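Local atomic coordinates of member of DUF4221 family (Bacteroides vulgatus, PDB entry 3S9J), a protein that is of unknown function but folds as a six-bladed beta-propeller of the DUF4221 family. Residues A[138-143]-A[170-175]; A[206-211]-A[275-280]. All coordinates share one frame; numbering follows the deposited sequence.

Interaction 1 of 2, residues A[138-143]-A[170-175]; sequences AFIKDS and QDLRTG
Ser-143 and Leu-172 make the one hydrogen bond of this contact, from backbone to backbone. Leu-172 N gives its hydrogen to Ser-143 O at 3.0 Å. The bond is nearly straight, 168° at the hydrogen, and the donor lies in the carbonyl plane. Leu-172 CG is set beside its backbone N (chi1 -62°), which brings CB and CG of Leu-172 close to the same Ser-143 O, CB at 3.5 Å.

The apolar part is small. Leu-172 CD1 lies 4.3 Å from Ile-140 CD1. These two methyl ends meet loosely, and both side chains also touch Leu-94 of strand 93-97.

The turn after strand 165-171 is held by polar bonds of its own. Asp-171 OD1 accepts from Arg-173 N at 2.8 Å, nearly along its C-O axis, which makes an Asx turn. It also accepts from Thr-174 N, from above the carboxylate plane. Gln-170 NE2 donates to Gly-175 O with the acceptor in its amide plane, and also bonds Asn-117 O.

The contact thus joins two turns of one four-stranded blade at the surface. The join rests mainly on one main-chain hydrogen bond. The Asp-171 carboxylate, with the Gly-175 N to Asp-171 O bond, probably steadies the turn that presents Leu-172 N.

Interaction 2 of 2, residues A[206-211]-A[275-280]; sequences NYKESR and YRNVYY
Different first torsions bring Asn-206 and Tyr-279 together. Asn-206 carries CG anti to the backbone N (chi1 167°), while Tyr-279 CG is anti to its carbonyl carbon, beside the backbone N (chi1 -59°). The two side chains cross at about a right angle. Asn-206 ND2 donates to Tyr-279 OH at 3.1 Å, almost straight, with the hydroxyl oxygen in the amide plane. The amide is turned 48° from the ring.

The other end of this amide faces its own loop. Asn-206 OD1 accepts from Glu-209 N at 2.9 Å, from above the carbonyl plane, forming an Asx motif. One amide therefore braces the turn and reaches the other segment. With an alanine at this position, Glu-209 N would probably lose its side-chain acceptor, and the Tyr-279 hydroxyl and water 1 their amide donor.

Water fills out the polar contact. Water 1 accepts from Asn-206 ND2 and donates to Asn-277 OD1, which also bonds Tyr-272 OH. Water 2 links Glu-209 OE2 to Asn-277 ND2. Water 3 lies at the ring edge, 2.7 Å from Tyr-279 OH, and accepts from Arg-211 NH1. Arg-211 NE is held in a salt bridge by Asp-226.

Two aliphatic carbons add looser contacts. Arg-211 CD lies 3.8 Å from Tyr-279 OH, and Lys-208 CE lies 3.9 Å from Asn-277 ND2.

The loop 206-211 is a hairpin turn with a G1 beta bulge between strands 201-206 and 211-216. Its partner, 275-280, runs from a second hairpin turn into strand 278-284 of the next blade. Asn-206 and Lys-208 also touch Tyr-272 of strand 266-273, and the Tyr-279 ring stacks with Phe-313.

In the fold
Interaction 1 comes first along the chain and closes before interaction 2 opens. Their centres lie about 21 Å apart. Interaction 1 stays within the blade of strands 139-141, 144-148, 165-171 and 177-183. Interaction 2 bridges the next two blades. One runs from strand 201-206 to strand 231-235, the other from strand 266-273 to strand 315-321. The two contacts meet at Tyr-207, whose OH is 3.0 Å from Ile-140 N in a probable hydrogen bond. Loop 206-211 thus touches the blade before it through Tyr-207 and the blade after it through Asn-206. In this way one hairpin turn joins three consecutive blades of the six-bladed propeller.

Interaction 1 of 2, residues A[138-143]-A[170-175]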
ATOM      1  N   ALA A 138      -2.216  -6.469   3.499  1.00 23.96           N
ATOM      2  CA  ALA A 138      -2.449  -7.518   4.497  1.00 23.94           C
ATOM      3  C   ALA A 138      -2.116  -8.849   3.855  1.00 22.80           C
ATOM      4  O   ALA A 138      -1.785  -8.933   2.665  1.00 23.61           O
ATOM      5  CB  ALA A 138      -3.863  -7.490   5.041  1.00 20.74           C
ATOM      6  N   PHE A 139      -2.190  -9.923   4.639  1.00 22.19           N
ATOM      7  CA  PHE A 139      -2.022 -11.246   4.107  1.00 23.97           C
ATOM      8  C   PHE A 139      -2.706 -12.248   5.056  1.00 25.05           C
ATOM      9  O   PHE A 139      -3.024 -11.922   6.226  1.00 24.64           O
ATOM     10  CB  PHE A 139      -0.559 -11.610   3.837  1.00 26.12           C
ATOM     11  CG  PHE A 139       0.348 -11.573   5.062  1.00 26.21           C
ATOM     12  CD1 PHE A 139       0.957 -10.387   5.454  1.00 28.13           C
ATOM     13  CD2 PHE A 139       0.597 -12.718   5.803  1.00 28.47           C
ATOM     14  CE1 PHE A 139       1.784 -10.349   6.578  1.00 28.73           C
ATOM     15  CE2 PHE A 139       1.445 -12.688   6.933  1.00 27.64           C
ATOM     16  CZ  PHE A 139       2.044 -11.500   7.295  1.00 29.56           C
ATOM     17  N   ILE A 140      -2.999 -13.412   4.518  1.00 27.61           N
ATOM     18  CA  ILE A 140      -3.719 -14.452   5.275  1.00 26.02           C
ATOM     19  C   ILE A 140      -2.836 -15.677   5.335  1.00 29.02           C
ATOM     20  O   ILE A 140      -2.365 -16.180   4.314  1.00 28.46           O
ATOM     21  CB  ILE A 140      -5.119 -14.755   4.684  1.00 26.52           C
ATOM     22  CG1 ILE A 140      -6.004 -13.497   4.778  1.00 30.13           C
ATOM     23  CG2 ILE A 140      -5.819 -15.963   5.412  1.00 27.98           C
ATOM     24  CD1 ILE A 140      -7.387 -13.626   4.188  1.00 32.34           C
ATOM     25  N   LYS A 141      -2.577 -16.135   6.555  1.00 29.53           N
ATOM     26  CA  LYS A 141      -1.792 -17.365   6.774  1.00 32.35           C
ATOM     27  C   LYS A 141      -2.533 -18.163   7.841  1.00 34.43           C
ATOM     28  O   LYS A 141      -2.873 -17.616   8.897  1.00 30.92           O
ATOM     29  CB  LYS A 141      -0.355 -17.026   7.210  1.00 33.79           C
ATOM     30  CG  LYS A 141       0.579 -18.244   7.413  1.00 43.28           C
ATOM     31  CD  LYS A 141       2.045 -17.828   7.745  1.00 48.97           C
ATOM     32  CE  LYS A 141       3.012 -19.035   7.830  1.00 54.56           C
ATOM     33  NZ  LYS A 141       4.489 -18.647   8.050  1.00 53.18           N
ATOM     34  N   ASP A 142      -2.824 -19.435   7.542  1.00 37.19           N
ATOM     35  CA  ASP A 142      -3.484 -20.328   8.498  0.50 38.17           C
ATOM     36  C   ASP A 142      -4.770 -19.700   9.059  1.00 38.73           C
ATOM     37  O   ASP A 142      -4.987 -19.712  10.265  1.00 38.27           O
ATOM     38  CB  ASP A 142      -2.503 -20.649   9.621  0.50 40.24           C
ATOM     39  CG  ASP A 142      -2.721 -22.018  10.231  0.50 41.51           C
ATOM     40  OD1 ASP A 142      -3.669 -22.744   9.846  0.50 39.44           O
ATOM     41  OD2 ASP A 142      -1.902 -22.363  11.102  0.50 41.37           O
ATOM     42  N   SER A 143      -5.585 -19.134   8.170  1.00 36.11           N
ATOM     43  CA  SER A 143      -6.880 -18.522   8.497  1.00 35.06           C
ATOM     44  C   SER A 143      -6.838 -17.355   9.519  1.00 30.30           C
ATOM     45  O   SER A 143      -7.824 -17.095  10.210  1.00 28.49           O
ATOM     46  CB  SER A 143      -7.870 -19.616   8.925  1.00 42.35           C
ATOM     47  OG  SER A 143      -8.125 -20.482   7.814  1.00 47.85           O
ATOM     48  N   GLN A 170      -5.347 -11.483  13.355  1.00 23.39           N
ATOM     49  CA  GLN A 170      -6.623 -11.834  13.943  1.00 23.74           C
ATOM     50  C   GLN A 170      -7.137 -13.116  13.330  1.00 23.67           C
ATOM     51  O   GLN A 170      -7.174 -13.278  12.103  1.00 25.16           O
ATOM     52  CB  GLN A 170      -7.639 -10.691  13.742  1.00 23.68           C
ATOM     53  CG  GLN A 170      -8.969 -11.008  14.414  1.00 25.74           C
ATOM     54  CD  GLN A 170      -9.847  -9.817  14.571  1.00 27.03           C
ATOM     55  OE1 GLN A 170     -10.016  -9.026  13.621  1.00 26.31           O
ATOM     56  NE2 GLN A 170     -10.426  -9.669  15.745  1.00 22.85           N
ATOM     57  N   ASP A 171      -7.550 -14.049  14.189  1.00 23.47           N
ATOM     58  CA  ASP A 171      -8.042 -15.331  13.748  1.00 25.34           C
ATOM     59  C   ASP A 171      -9.442 -15.118  13.212  1.00 22.42           C
ATOM     60  O   ASP A 171     -10.310 -14.604  13.909  1.00 24.17           O
ATOM     61  CB  ASP A 171      -8.016 -16.309  14.924  1.00 24.79           C
ATOM     62  CG  ASP A 171      -8.323 -17.712  14.507  1.00 30.40           C
ATOM     63  OD1 ASP A 171      -9.466 -17.961  14.119  1.00 28.01           O
ATOM     64  OD2 ASP A 171      -7.411 -18.554  14.491  1.00 31.79           O
ATOM     65  N   LEU A 172      -9.685 -15.551  11.980  1.00 24.32           N
ATOM     66  CA  LEU A 172     -10.983 -15.325  11.343  1.00 24.95           C
ATOM     67  C   LEU A 172     -12.085 -16.288  11.834  1.00 26.30           C
ATOM     68  O   LEU A 172     -13.252 -16.119  11.518  1.00 27.18           O
ATOM     69  CB  LEU A 172     -10.814 -15.410   9.826  1.00 26.95           C
ATOM     70  CG  LEU A 172      -9.876 -14.344   9.228  1.00 28.80           C
ATOM     71  CD1 LEU A 172      -9.553 -14.665   7.773  1.00 28.65           C
ATOM     72  CD2 LEU A 172     -10.486 -12.933   9.385  1.00 29.14           C
ATOM     73  N   ARG A 173     -11.720 -17.282  12.637  1.00 26.03           N
ATOM     74  CA  ARG A 173     -12.750 -18.090  13.307  1.00 27.23           C
ATOM     75  C   ARG A 173     -13.064 -17.522  14.689  1.00 26.96           C
ATOM     76  O   ARG A 173     -14.209 -17.287  15.019  1.00 29.03           O
ATOM     77  CB  ARG A 173     -12.348 -19.538  13.443  1.00 30.07           C
ATOM     78  CG  ARG A 173     -13.479 -20.336  14.136  1.00 29.80           C
ATOM     79  CD  ARG A 173     -13.265 -21.757  14.206  1.00 34.73           C
ATOM     80  NE  ARG A 173     -14.289 -22.385  15.055  1.00 35.54           N
ATOM     81  CZ  ARG A 173     -15.534 -22.671  14.669  1.00 41.79           C
ATOM     82  NH1 ARG A 173     -15.946 -22.384  13.429  1.00 39.32           N
ATOM     83  NH2 ARG A 173     -16.379 -23.245  15.512  1.00 37.18           N
ATOM     84  N   THR A 174     -12.045 -17.313  15.504  1.00 24.08           N
ATOM     85  CA  THR A 174     -12.248 -17.027  16.923  1.00 24.46           C
ATOM     86  C   THR A 174     -12.204 -15.539  17.300  1.00 23.64           C
ATOM     87  O   THR A 174     -12.570 -15.184  18.437  1.00 25.96           O
ATOM     88  CB  THR A 174     -11.199 -17.749  17.802  1.00 26.20           C
ATOM     89  OG1 THR A 174      -9.929 -17.134  17.624  1.00 24.55           O
ATOM     90  CG2 THR A 174     -11.099 -19.278  17.473  1.00 25.12           C
ATOM     91  N   GLY A 175     -11.690 -14.714  16.402  1.00 24.60           N
ATOM     92  CA  GLY A 175     -11.467 -13.292  16.676  1.00 25.21           C
ATOM     93  C   GLY A 175     -10.224 -12.964  17.491  1.00 26.66           C
ATOM     94  O   GLY A 175      -9.934 -11.788  17.737  1.00 25.29           O
TER

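Interaction 2 of 2, residues A[206-211]-A[275-280]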
ATOM      1  N   ASN A 206       4.627 -12.680  -0.425  1.00 28.95           N
ATOM      2  CA  ASN A 206       4.902 -13.586  -1.534  1.00 30.12           C
ATOM      3  C   ASN A 206       4.404 -14.959  -1.091  1.00 32.28           C
ATOM      4  O   ASN A 206       5.014 -15.603  -0.243  1.00 32.79           O
ATOM      5  CB  ASN A 206       6.425 -13.545  -1.773  1.00 29.69           C
ATOM      6  CG  ASN A 206       6.951 -14.653  -2.681  1.00 33.31           C
ATOM      7  OD1 ASN A 206       6.281 -15.653  -2.942  1.00 35.77           O
ATOM      8  ND2 ASN A 206       8.181 -14.476  -3.150  1.00 34.11           N
ATOM      9  N   TYR A 207       3.260 -15.374  -1.620  1.00 31.51           N
ATOM     10  CA  TYR A 207       2.637 -16.638  -1.194  1.00 32.00           C
ATOM     11  C   TYR A 207       3.381 -17.856  -1.710  1.00 34.13           C
ATOM     12  O   TYR A 207       3.362 -18.904  -1.080  1.00 37.40           O
ATOM     13  CB  TYR A 207       1.170 -16.709  -1.599  1.00 32.28           C
ATOM     14  CG  TYR A 207       0.264 -15.809  -0.759  1.00 30.91           C
ATOM     15  CD1 TYR A 207      -0.222 -16.247   0.483  1.00 31.44           C
ATOM     16  CD2 TYR A 207      -0.124 -14.555  -1.212  1.00 32.01           C
ATOM     17  CE1 TYR A 207      -1.043 -15.457   1.249  1.00 30.64           C
ATOM     18  CE2 TYR A 207      -0.949 -13.737  -0.441  1.00 29.99           C
ATOM     19  CZ  TYR A 207      -1.424 -14.210   0.784  1.00 32.55           C
ATOM     20  OH  TYR A 207      -2.246 -13.429   1.566  1.00 32.45           O
ATOM     21  N   LYS A 208       4.041 -17.712  -2.851  1.00 33.81           N
ATOM     22  CA  LYS A 208       4.868 -18.795  -3.401  1.00 37.14           C
ATOM     23  C   LYS A 208       5.901 -19.276  -2.385  1.00 38.69           C
ATOM     24  O   LYS A 208       6.092 -20.483  -2.191  1.00 39.06           O
ATOM     25  CB  LYS A 208       5.576 -18.296  -4.669  1.00 38.08           C
ATOM     26  CG  LYS A 208       6.530 -19.309  -5.368  1.00 42.72           C
ATOM     27  CD  LYS A 208       7.422 -18.555  -6.391  1.00 46.99           C
ATOM     28  CE  LYS A 208       8.634 -19.342  -6.832  1.00 57.25           C
ATOM     29  NZ  LYS A 208       8.346 -20.144  -8.048  1.00 62.91           N
ATOM     30  N   GLU A 209       6.603 -18.334  -1.759  1.00 36.96           N
ATOM     31  CA  GLU A 209       7.685 -18.666  -0.824  1.00 37.79           C
ATOM     32  C   GLU A 209       7.299 -18.418   0.628  1.00 37.07           C
ATOM     33  O   GLU A 209       8.144 -18.578   1.506  1.00 39.94           O
ATOM     34  CB  GLU A 209       8.953 -17.854  -1.141  1.00 38.27           C
ATOM     35  CG  GLU A 209       9.496 -18.031  -2.544  1.00 39.68           C
ATOM     36  CD  GLU A 209      10.007 -19.448  -2.812  1.00 47.47           C
ATOM     37  OE1 GLU A 209      10.221 -20.210  -1.847  1.00 44.93           O
ATOM     38  OE2 GLU A 209      10.198 -19.787  -3.992  1.00 51.59           O
ATOM     39  N   SER A 210       6.051 -18.023   0.880  1.00 36.28           N
ATOM     40  CA  SER A 210       5.583 -17.688   2.232  1.00 36.66           C
ATOM     41  C   SER A 210       6.526 -16.673   2.879  1.00 35.59           C
ATOM     42  O   SER A 210       7.108 -16.894   3.958  1.00 36.09           O
ATOM     43  CB  SER A 210       5.422 -18.971   3.071  1.00 38.86           C
ATOM     44  OG  SER A 210       4.262 -19.645   2.626  1.00 38.61           O
ATOM     45  N   ARG A 211       6.675 -15.548   2.181  1.00 33.54           N
ATOM     46  CA  ARG A 211       7.744 -14.606   2.445  1.00 32.55           C
ATOM     47  C   ARG A 211       7.188 -13.176   2.520  1.00 31.37           C
ATOM     48  O   ARG A 211       6.531 -12.705   1.604  1.00 31.67           O
ATOM     49  CB  ARG A 211       8.795 -14.728   1.329  1.00 33.01           C
ATOM     50  CG  ARG A 211       9.929 -13.748   1.365  1.00 34.28           C
ATOM     51  CD  ARG A 211      10.997 -14.123   0.346  1.00 36.21           C
ATOM     52  NE  ARG A 211      11.732 -15.305   0.802  1.00 36.31           N
ATOM     53  CZ  ARG A 211      12.371 -16.162   0.021  1.00 43.63           C
ATOM     54  NH1 ARG A 211      12.400 -15.998  -1.295  1.00 39.89           N
ATOM     55  NH2 ARG A 211      12.982 -17.200   0.570  1.00 45.01           N
ATOM     56  N   TYR A 275       3.847 -12.974 -11.153  1.00 31.18           N
ATOM     57  CA  TYR A 275       3.915 -13.543 -12.504  1.00 33.25           C
ATOM     58  C   TYR A 275       5.345 -13.687 -12.970  1.00 35.36           C
ATOM     59  O   TYR A 275       5.720 -14.695 -13.542  1.00 35.76           O
ATOM     60  CB  TYR A 275       3.088 -12.726 -13.504  1.00 32.55           C
ATOM     61  CG  TYR A 275       1.622 -12.677 -13.096  1.00 30.62           C
ATOM     62  CD1 TYR A 275       0.793 -13.766 -13.318  1.00 33.27           C
ATOM     63  CD2 TYR A 275       1.095 -11.555 -12.458  1.00 29.06           C
ATOM     64  CE1 TYR A 275      -0.545 -13.762 -12.912  1.00 31.94           C
ATOM     65  CE2 TYR A 275      -0.261 -11.513 -12.067  1.00 29.47           C
ATOM     66  CZ  TYR A 275      -1.075 -12.617 -12.291  1.00 29.84           C
ATOM     67  OH  TYR A 275      -2.385 -12.600 -11.904  1.00 29.70           O
ATOM     68  N   ARG A 276       6.155 -12.671 -12.722  1.00 35.74           N
ATOM     69  CA  ARG A 276       7.556 -12.685 -13.158  1.00 36.17           C
ATOM     70  C   ARG A 276       8.539 -13.011 -12.027  1.00 37.14           C
ATOM     71  O   ARG A 276       9.732 -13.182 -12.284  1.00 37.96           O
ATOM     72  CB  ARG A 276       7.888 -11.345 -13.827  1.00 36.93           C
ATOM     73  CG  ARG A 276       7.374 -11.275 -15.257  1.00 36.16           C
ATOM     74  CD  ARG A 276       7.003  -9.902 -15.678  1.00 38.08           C
ATOM     75  NE  ARG A 276       5.860  -9.454 -14.909  1.00 31.05           N
ATOM     76  CZ  ARG A 276       4.584  -9.632 -15.254  1.00 34.66           C
ATOM     77  NH1 ARG A 276       4.255 -10.201 -16.421  1.00 35.27           N
ATOM     78  NH2 ARG A 276       3.636  -9.216 -14.428  1.00 33.74           N
ATOM     79  N   ASN A 277       8.039 -13.135 -10.799  1.00 35.02           N
ATOM     80  CA  ASN A 277       8.859 -13.428  -9.619  1.00 35.53           C
ATOM     81  C   ASN A 277       9.977 -12.385  -9.375  1.00 35.53           C
ATOM     82  O   ASN A 277      11.155 -12.721  -9.194  1.00 36.12           O
ATOM     83  CB  ASN A 277       9.438 -14.857  -9.724  1.00 38.25           C
ATOM     84  CG  ASN A 277       9.846 -15.435  -8.376  1.00 39.10           C
ATOM     85  OD1 ASN A 277       9.369 -15.014  -7.324  1.00 42.65           O
ATOM     86  ND2 ASN A 277      10.723 -16.445  -8.410  1.00 38.82           N
ATOM     87  N   VAL A 278       9.572 -11.119  -9.381  1.00 31.99           N
ATOM     88  CA  VAL A 278      10.446  -9.974  -9.123  1.00 31.33           C
ATOM     89  C   VAL A 278       9.758  -9.042  -8.137  1.00 30.26           C
ATOM     90  O   VAL A 278       8.594  -9.234  -7.819  1.00 28.84           O
ATOM     91  CB  VAL A 278      10.793  -9.209 -10.441  1.00 33.82           C
ATOM     92  CG1 VAL A 278      11.584 -10.097 -11.400  1.00 33.28           C
ATOM     93  CG2 VAL A 278       9.535  -8.698 -11.121  1.00 29.97           C
ATOM     94  N   TYR A 279      10.495  -8.060  -7.635  1.00 30.53           N
ATOM     95  CA  TYR A 279       9.944  -7.028  -6.762  1.00 28.01           C
ATOM     96  C   TYR A 279      10.176  -5.663  -7.373  1.00 29.41           C
ATOM     97  O   TYR A 279      11.171  -5.445  -8.066  1.00 29.25           O
ATOM     98  CB  TYR A 279      10.597  -7.064  -5.380  1.00 29.27           C
ATOM     99  CG  TYR A 279      10.444  -8.378  -4.663  1.00 28.54           C
ATOM    100  CD1 TYR A 279      11.314  -9.444  -4.930  1.00 32.29           C
ATOM    101  CD2 TYR A 279       9.426  -8.565  -3.723  1.00 33.46           C
ATOM    102  CE1 TYR A 279      11.156 -10.681  -4.274  1.00 32.81           C
ATOM    103  CE2 TYR A 279       9.273  -9.780  -3.061  1.00 34.55           C
ATOM    104  CZ  TYR A 279      10.130 -10.829  -3.342  1.00 33.45           C
ATOM    105  OH  TYR A 279       9.979 -12.027  -2.693  1.00 30.17           O
ATOM    106  N   TYR A 280       9.258  -4.748  -7.098  1.00 25.66           N
ATOM    107  CA  TYR A 280       9.374  -3.347  -7.494  1.00 27.60           C
ATOM    108  C   TYR A 280       9.393  -2.487  -6.232  1.00 26.27           C
ATOM    109  O   TYR A 280       8.474  -2.571  -5.406  1.00 27.01           O
ATOM    110  CB  TYR A 280       8.204  -2.914  -8.377  1.00 26.04           C
ATOM    111  CG  TYR A 280       7.985  -3.789  -9.574  1.00 27.67           C
ATOM    112  CD1 TYR A 280       8.912  -3.839 -10.597  1.00 29.37           C
ATOM    113  CD2 TYR A 280       6.823  -4.563  -9.699  1.00 28.17           C
ATOM    114  CE1 TYR A 280       8.734  -4.669 -11.698  1.00 30.54           C
ATOM    115  CE2 TYR A 280       6.629  -5.393 -10.814  1.00 26.30           C
ATOM    116  CZ  TYR A 280       7.581  -5.426 -11.814  1.00 28.87           C
ATOM    117  OH  TYR A 280       7.416  -6.258 -12.910  1.00 31.43           O
TER
HETATM  118  O   HOH W   1      10.447 -15.527  -4.785  1.00 38.72           O
HETATM  119  O   HOH W   2      11.712 -17.889  -5.658  1.00 45.99           O
HETATM  120  O   HOH W   3      11.775 -13.900  -3.276  1.00 35.81           O